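Local coordinates for cell surface protein (Putative S-layer protein) (Clostridioides difficile R20291, PDB 5NJL) that probably serves as a cell-wall-associated surface protein of the S-layer family, with an extended three-domain fold, and mediates cell adhesion in vitro, at residues Ile248-Ile262 and Leu274-Lys288. Sequence-based numbering, arbitrary orientation.
Sequences ISSKDSETGKYKFTI and LTVESTNEKDLKDAK. With SO4 (sulfate ion), chain T.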
loop_
_atom_site.group_PDB
_atom_site.type_symbol
_atom_site.label_atom_id
_atom_site.label_comp_id
_atom_site.label_asym_id
_atom_site.label_seq_id
_atom_site.Cartn_x
_atom_site.Cartn_y
_atom_site.Cartn_z
ATOM N N ILE A 248 -15.459 23.671 -11.218
ATOM C CA ILE A 248 -14.722 24.862 -10.758
ATOM C C ILE A 248 -13.192 24.692 -10.652
ATOM O O ILE A 248 -12.434 25.382 -11.351
ATOM C CB ILE A 248 -15.301 25.394 -9.396
ATOM C CG1 ILE A 248 -16.848 25.279 -9.295
ATOM C CG2 ILE A 248 -14.883 26.842 -9.149
ATOM C CD1 ILE A 248 -17.646 26.134 -10.265
ATOM N N SER A 249 -12.749 23.768 -9.794
ATOM C CA SER A 249 -11.324 23.567 -9.536
ATOM C C SER A 249 -10.968 22.137 -9.139
ATOM O O SER A 249 -11.841 21.288 -8.983
ATOM C CB SER A 249 -10.869 24.513 -8.411
ATOM O OG SER A 249 -11.092 23.940 -7.124
ATOM N N SER A 250 -9.662 21.923 -8.972
ATOM C CA SER A 250 -9.066 20.718 -8.387
ATOM C C SER A 250 -8.620 20.962 -6.932
ATOM O O SER A 250 -8.151 20.032 -6.269
ATOM C CB SER A 250 -7.847 20.297 -9.221
ATOM O OG SER A 250 -7.173 19.183 -8.665
ATOM N N LYS A 251 -8.758 22.208 -6.459
ATOM C CA LYS A 251 -8.311 22.658 -5.127
ATOM C C LYS A 251 -6.795 22.519 -4.857
ATOM O O LYS A 251 -6.377 22.496 -3.698
ATOM C CB LYS A 251 -9.127 21.971 -4.013
ATOM C CG LYS A 251 -10.635 21.953 -4.251
ATOM C CD LYS A 251 -11.433 22.039 -2.955
ATOM C CE LYS A 251 -11.538 23.472 -2.447
ATOM N NZ LYS A 251 -12.351 23.566 -1.205
ATOM N N ASP A 252 -5.987 22.458 -5.923
ATOM C CA ASP A 252 -4.535 22.224 -5.845
ATOM C C ASP A 252 -4.239 20.773 -5.468
ATOM O O ASP A 252 -5.104 20.071 -4.943
ATOM C CB ASP A 252 -3.857 23.196 -4.857
ATOM C CG ASP A 252 -2.421 23.529 -5.237
ATOM O OD1 ASP A 252 -1.656 22.615 -5.623
ATOM O OD2 ASP A 252 -2.052 24.717 -5.132
ATOM N N SER A 253 -3.019 20.326 -5.766
ATOM C CA SER A 253 -2.525 19.019 -5.321
ATOM C C SER A 253 -1.174 19.207 -4.596
ATOM O O SER A 253 -1.153 19.695 -3.458
ATOM C CB SER A 253 -2.453 18.041 -6.505
ATOM O OG SER A 253 -1.590 18.521 -7.522
ATOM N N GLU A 254 -0.067 18.824 -5.238
ATOM C CA GLU A 254 1.285 19.081 -4.736
ATOM C C GLU A 254 2.114 19.688 -5.878
ATOM O O GLU A 254 3.293 19.360 -6.042
ATOM C CB GLU A 254 1.917 17.778 -4.230
ATOM C CG GLU A 254 1.102 17.063 -3.157
ATOM C CD GLU A 254 1.703 15.731 -2.734
ATOM O OE1 GLU A 254 1.789 15.478 -1.511
ATOM O OE2 GLU A 254 2.084 14.932 -3.617
ATOM N N THR A 255 1.461 20.543 -6.674
ATOM C CA THR A 255 2.064 21.220 -7.841
ATOM C C THR A 255 1.803 22.740 -7.910
ATOM O O THR A 255 2.528 23.453 -8.615
ATOM C CB THR A 255 1.538 20.609 -9.174
ATOM O OG1 THR A 255 1.389 19.187 -9.043
ATOM C CG2 THR A 255 2.479 20.922 -10.360
ATOM N N GLY A 256 0.778 23.230 -7.201
ATOM C CA GLY A 256 0.251 24.580 -7.407
ATOM C C GLY A 256 -0.979 24.564 -8.297
ATOM O O GLY A 256 -1.994 25.193 -7.976
ATOM N N LYS A 257 -0.879 23.830 -9.412
ATOM C CA LYS A 257 -1.893 23.819 -10.477
ATOM C C LYS A 257 -3.276 23.335 -10.040
ATOM O O LYS A 257 -3.409 22.261 -9.462
ATOM C CB LYS A 257 -1.396 22.985 -11.673
ATOM C CG LYS A 257 -0.325 23.707 -12.478
ATOM C CD LYS A 257 0.377 22.831 -13.505
ATOM C CE LYS A 257 1.122 23.693 -14.521
ATOM N NZ LYS A 257 2.094 22.933 -15.356
ATOM N N TYR A 258 -4.289 24.154 -10.311
ATOM C CA TYR A 258 -5.699 23.761 -10.227
ATOM C C TYR A 258 -6.091 23.262 -11.635
ATOM O O TYR A 258 -5.305 23.444 -12.574
ATOM C CB TYR A 258 -6.556 24.965 -9.822
ATOM C CG TYR A 258 -6.216 25.536 -8.457
ATOM C CD1 TYR A 258 -5.095 26.359 -8.267
ATOM C CD2 TYR A 258 -7.019 25.261 -7.348
ATOM C CE1 TYR A 258 -4.787 26.880 -7.012
ATOM C CE2 TYR A 258 -6.719 25.774 -6.089
ATOM C CZ TYR A 258 -5.607 26.584 -5.924
ATOM O OH TYR A 258 -5.328 27.090 -4.674
ATOM N N LYS A 259 -7.265 22.627 -11.785
ATOM C CA LYS A 259 -7.775 22.220 -13.115
ATOM C C LYS A 259 -9.264 21.920 -13.209
ATOM O O LYS A 259 -9.921 21.648 -12.204
ATOM C CB LYS A 259 -6.966 21.068 -13.740
ATOM C CG LYS A 259 -6.669 19.854 -12.874
ATOM C CD LYS A 259 -5.400 19.171 -13.391
ATOM C CE LYS A 259 -4.965 17.982 -12.550
ATOM N NZ LYS A 259 -5.588 16.711 -13.013
ATOM N N PHE A 260 -9.786 22.030 -14.438
ATOM C CA PHE A 260 -11.097 21.494 -14.813
ATOM C C PHE A 260 -10.992 20.771 -16.168
ATOM O O PHE A 260 -9.976 20.869 -16.869
ATOM C CB PHE A 260 -12.195 22.571 -14.802
ATOM C CG PHE A 260 -12.169 23.520 -15.988
ATOM C CD1 PHE A 260 -11.273 24.590 -16.031
ATOM C CD2 PHE A 260 -13.066 23.367 -17.042
ATOM C CE1 PHE A 260 -11.255 25.477 -17.110
ATOM C CE2 PHE A 260 -13.053 24.244 -18.122
ATOM C CZ PHE A 260 -12.144 25.301 -18.157
ATOM N N THR A 261 -12.025 20.007 -16.500
ATOM C CA THR A 261 -12.022 19.216 -17.727
ATOM C C THR A 261 -13.231 19.592 -18.560
ATOM O O THR A 261 -14.283 19.938 -18.020
ATOM C CB THR A 261 -12.060 17.694 -17.445
ATOM O OG1 THR A 261 -13.220 17.386 -16.667
ATOM C CG2 THR A 261 -10.814 17.253 -16.714
ATOM N N ILE A 262 -13.057 19.535 -19.878
ATOM C CA ILE A 262 -14.165 19.675 -20.813
ATOM C C ILE A 262 -14.130 18.424 -21.655
ATOM O O ILE A 262 -13.122 18.149 -22.310
ATOM C CB ILE A 262 -14.014 20.881 -21.779
ATOM C CG1 ILE A 262 -13.472 22.108 -21.051
ATOM C CG2 ILE A 262 -15.346 21.181 -22.473
ATOM C CD1 ILE A 262 -12.704 23.046 -21.957
ATOM N N LEU A 274 -10.363 17.537 -22.637
ATOM C CA LEU A 274 -9.375 18.567 -22.553
ATOM C C LEU A 274 -9.278 18.950 -21.080
ATOM O O LEU A 274 -10.273 19.329 -20.472
ATOM C CB LEU A 274 -9.843 19.754 -23.393
ATOM C CG LEU A 274 -8.852 20.873 -23.668
ATOM C CD1 LEU A 274 -7.492 20.338 -24.102
ATOM C CD2 LEU A 274 -9.451 21.796 -24.728
ATOM N N THR A 275 -8.080 18.829 -20.527
ATOM C CA THR A 275 -7.800 19.305 -19.178
ATOM C C THR A 275 -7.269 20.741 -19.275
ATOM O O THR A 275 -6.328 21.015 -20.017
ATOM C CB THR A 275 -6.792 18.372 -18.486
ATOM O OG1 THR A 275 -7.340 17.047 -18.446
ATOM C CG2 THR A 275 -6.504 18.828 -17.069
ATOM N N VAL A 276 -7.913 21.654 -18.560
ATOM C CA VAL A 276 -7.482 23.053 -18.509
ATOM C C VAL A 276 -6.923 23.356 -17.105
ATOM O O VAL A 276 -7.687 23.424 -16.130
ATOM C CB VAL A 276 -8.644 24.003 -18.832
ATOM C CG1 VAL A 276 -8.152 25.457 -18.866
ATOM C CG2 VAL A 276 -9.312 23.603 -20.147
ATOM N N GLU A 277 -5.602 23.538 -17.020
ATOM C CA GLU A 277 -4.920 23.710 -15.732
ATOM C C GLU A 277 -4.101 24.996 -15.635
ATOM O O GLU A 277 -3.509 25.451 -16.626
ATOM C CB GLU A 277 -4.042 22.490 -15.412
ATOM C CG GLU A 277 -2.720 22.388 -16.158
ATOM C CD GLU A 277 -2.014 21.066 -15.909
ATOM O OE1 GLU A 277 -0.948 20.846 -16.523
ATOM O OE2 GLU A 277 -2.520 20.247 -15.105
ATOM N N SER A 278 -4.064 25.539 -14.416
ATOM C CA SER A 278 -3.430 26.824 -14.112
ATOM C C SER A 278 -3.104 26.962 -12.615
ATOM O O SER A 278 -3.949 26.659 -11.756
ATOM C CB SER A 278 -4.371 27.961 -14.506
ATOM O OG SER A 278 -3.719 29.217 -14.436
ATOM N N THR A 279 -1.892 27.437 -12.314
ATOM C CA THR A 279 -1.542 27.884 -10.952
ATOM C C THR A 279 -2.455 29.044 -10.511
ATOM O O THR A 279 -2.938 29.069 -9.378
ATOM C CB THR A 279 -0.057 28.302 -10.842
ATOM O OG1 THR A 279 0.266 29.222 -11.888
ATOM C CG2 THR A 279 0.864 27.091 -10.955
ATOM N N ASN A 280 -2.707 29.981 -11.426
ATOM C CA ASN A 280 -3.669 31.060 -11.203
ATOM C C ASN A 280 -5.091 30.506 -11.219
ATOM O O ASN A 280 -5.490 29.871 -12.190
ATOM C CB ASN A 280 -3.512 32.130 -12.291
ATOM C CG ASN A 280 -4.260 33.415 -11.972
ATOM O OD1 ASN A 280 -5.480 33.419 -11.769
ATOM N ND2 ASN A 280 -3.532 34.523 -11.955
ATOM N N GLU A 281 -5.854 30.776 -10.161
ATOM C CA GLU A 281 -7.220 30.243 -10.004
ATOM C C GLU A 281 -8.335 31.186 -10.497
ATOM O O GLU A 281 -9.462 30.740 -10.731
ATOM C CB GLU A 281 -7.457 29.845 -8.538
ATOM C CG GLU A 281 -8.769 29.112 -8.281
ATOM C CD GLU A 281 -8.772 28.309 -6.992
ATOM O OE1 GLU A 281 -9.542 27.329 -6.908
ATOM O OE2 GLU A 281 -8.008 28.647 -6.066
ATOM N N LYS A 282 -8.036 32.476 -10.641
ATOM C CA LYS A 282 -8.987 33.419 -11.236
ATOM C C LYS A 282 -9.066 33.207 -12.752
ATOM O O LYS A 282 -10.163 33.127 -13.304
ATOM C CB LYS A 282 -8.597 34.869 -10.921
ATOM C CG LYS A 282 -9.552 35.907 -11.502
ATOM C CD LYS A 282 -9.387 37.272 -10.859
ATOM C CE LYS A 282 -10.411 38.255 -11.404
ATOM N NZ LYS A 282 -10.413 39.535 -10.645
ATOM N N ASP A 283 -7.900 33.115 -13.398
ATOM C CA ASP A 283 -7.784 32.937 -14.863
ATOM C C ASP A 283 -8.478 31.664 -15.347
ATOM O O ASP A 283 -9.156 31.662 -16.376
ATOM C CB ASP A 283 -6.306 32.872 -15.292
ATOM C CG ASP A 283 -5.545 34.176 -15.040
ATOM O OD1 ASP A 283 -6.179 35.229 -14.801
ATOM O OD2 ASP A 283 -4.298 34.137 -15.074
ATOM N N LEU A 284 -8.278 30.589 -14.590
ATOM C CA LEU A 284 -8.903 29.299 -14.855
ATOM C C LEU A 284 -10.428 29.382 -14.775
ATOM O O LEU A 284 -11.122 28.875 -15.659
ATOM C CB LEU A 284 -8.351 28.265 -13.874
ATOM C CG LEU A 284 -8.665 26.778 -14.071
ATOM C CD1 LEU A 284 -7.456 25.944 -13.656
ATOM C CD2 LEU A 284 -9.917 26.355 -13.300
ATOM N N LYS A 285 -10.948 30.038 -13.737
ATOM C CA LYS A 285 -12.406 30.217 -13.586
ATOM C C LYS A 285 -13.013 31.210 -14.590
ATOM O O LYS A 285 -14.208 31.135 -14.882
ATOM C CB LYS A 285 -12.762 30.624 -12.145
ATOM C CG LYS A 285 -14.257 30.833 -11.895
ATOM C CD LYS A 285 -14.639 30.543 -10.446
ATOM C CE LYS A 285 -15.922 31.252 -10.024
ATOM N NZ LYS A 285 -16.222 31.012 -8.585
ATOM N N ASP A 286 -12.203 32.143 -15.095
ATOM C CA ASP A 286 -12.630 33.052 -16.177
ATOM C C ASP A 286 -12.726 32.318 -17.521
ATOM O O ASP A 286 -13.738 32.423 -18.218
ATOM C CB ASP A 286 -11.672 34.245 -16.311
ATOM C CG ASP A 286 -11.752 35.201 -15.130
ATOM O OD1 ASP A 286 -12.874 35.582 -14.732
ATOM O OD2 ASP A 286 -10.686 35.583 -14.609
ATOM N N ALA A 287 -11.670 31.584 -17.875
ATOM C CA ALA A 287 -11.688 30.684 -19.047
ATOM C C ALA A 287 -12.914 29.785 -18.992
ATOM O O ALA A 287 -13.723 29.755 -19.917
ATOM C CB ALA A 287 -10.429 29.843 -19.088
ATOM N N LYS A 288 -13.068 29.099 -17.859
ATOM C CA LYS A 288 -14.212 28.214 -17.614
ATOM C C LYS A 288 -15.564 28.872 -17.889
ATOM O O LYS A 288 -16.391 28.308 -18.597
ATOM C CB LYS A 288 -14.176 27.683 -16.175
ATOM C CG LYS A 288 -15.277 26.689 -15.885
ATOM C CD LYS A 288 -15.068 26.004 -14.552
ATOM C CE LYS A 288 -16.133 24.950 -14.354
ATOM N NZ LYS A 288 -17.522 25.483 -14.370
HETATM S S SO4 T . 0.046 32.972 -10.871
HETATM O O1 SO4 T . -0.892 34.049 -11.266
HETATM O O2 SO4 T . -0.726 31.769 -10.492
HETATM O O3 SO4 T . 0.954 32.643 -11.995
HETATM O O4 SO4 T . 0.856 33.414 -9.711
#
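Six backbone hydrogen bonds tie Tyr258, Phe260 and Ile262 to Ser278, Val276 and Leu274, making strands 258-262 and 274-278 an antiparallel hairpin. The straightest runs from Leu274 N to Ile262 O (2.8 Å, 177°). Strand 215-219 flanks the hairpin on the Leu274 side and strand 243-245 on the other, so both hairpin strands are internal to a four-stranded mixed sheet.

Apolar packing joins this sheet to helix 281-288, which follows Ser278 after a short turn and runs back almost parallel to strand 258-262. Phe260 is central: with CG between the backbone N and the carbonyl carbon (chi1 76°), its side chain runs beside that of Val276, bringing CE1 to 3.5 Å from Val276 CB. Lys288 CB sits over one ring face, 3.9 Å from the centroid, and Val276 CG2 over the opposite face, both as CH-pi contacts. Leu284 CD2 approaches Phe260 CD1 obliquely at 3.5 Å, while its other methyl, CD1, rests against Tyr258 O. Beyond its aliphatic part, the Lys288 ammonium turns to Glu292.

Polar contacts gather toward the loop end. Glu281 OE2 lies above one face of the Tyr258 ring, toward the rim and 3.1 Å from Tyr258 CE2, the carboxylate plane turned 37° from the ring; Asp252 CB lies above the opposite face, also toward the rim. Across the sheet, on the face of Lys259 and Glu277, Lys257 NZ makes a long salt bridge to Glu277 OE1 (3.9 Å). Asn280 caps the helix by accepting from Asp283 N through OD1, and a sulfate, probably from the crystallisation liquor, accepts from Asn280 ND2 and Thr279 OG1.

The chemistry thus divides the hairpin: one face packs against the helix through Phe260, Val276 and Leu284; on the other, aliphatic stems meet and charge pairing probably adds little to the backbone ladder.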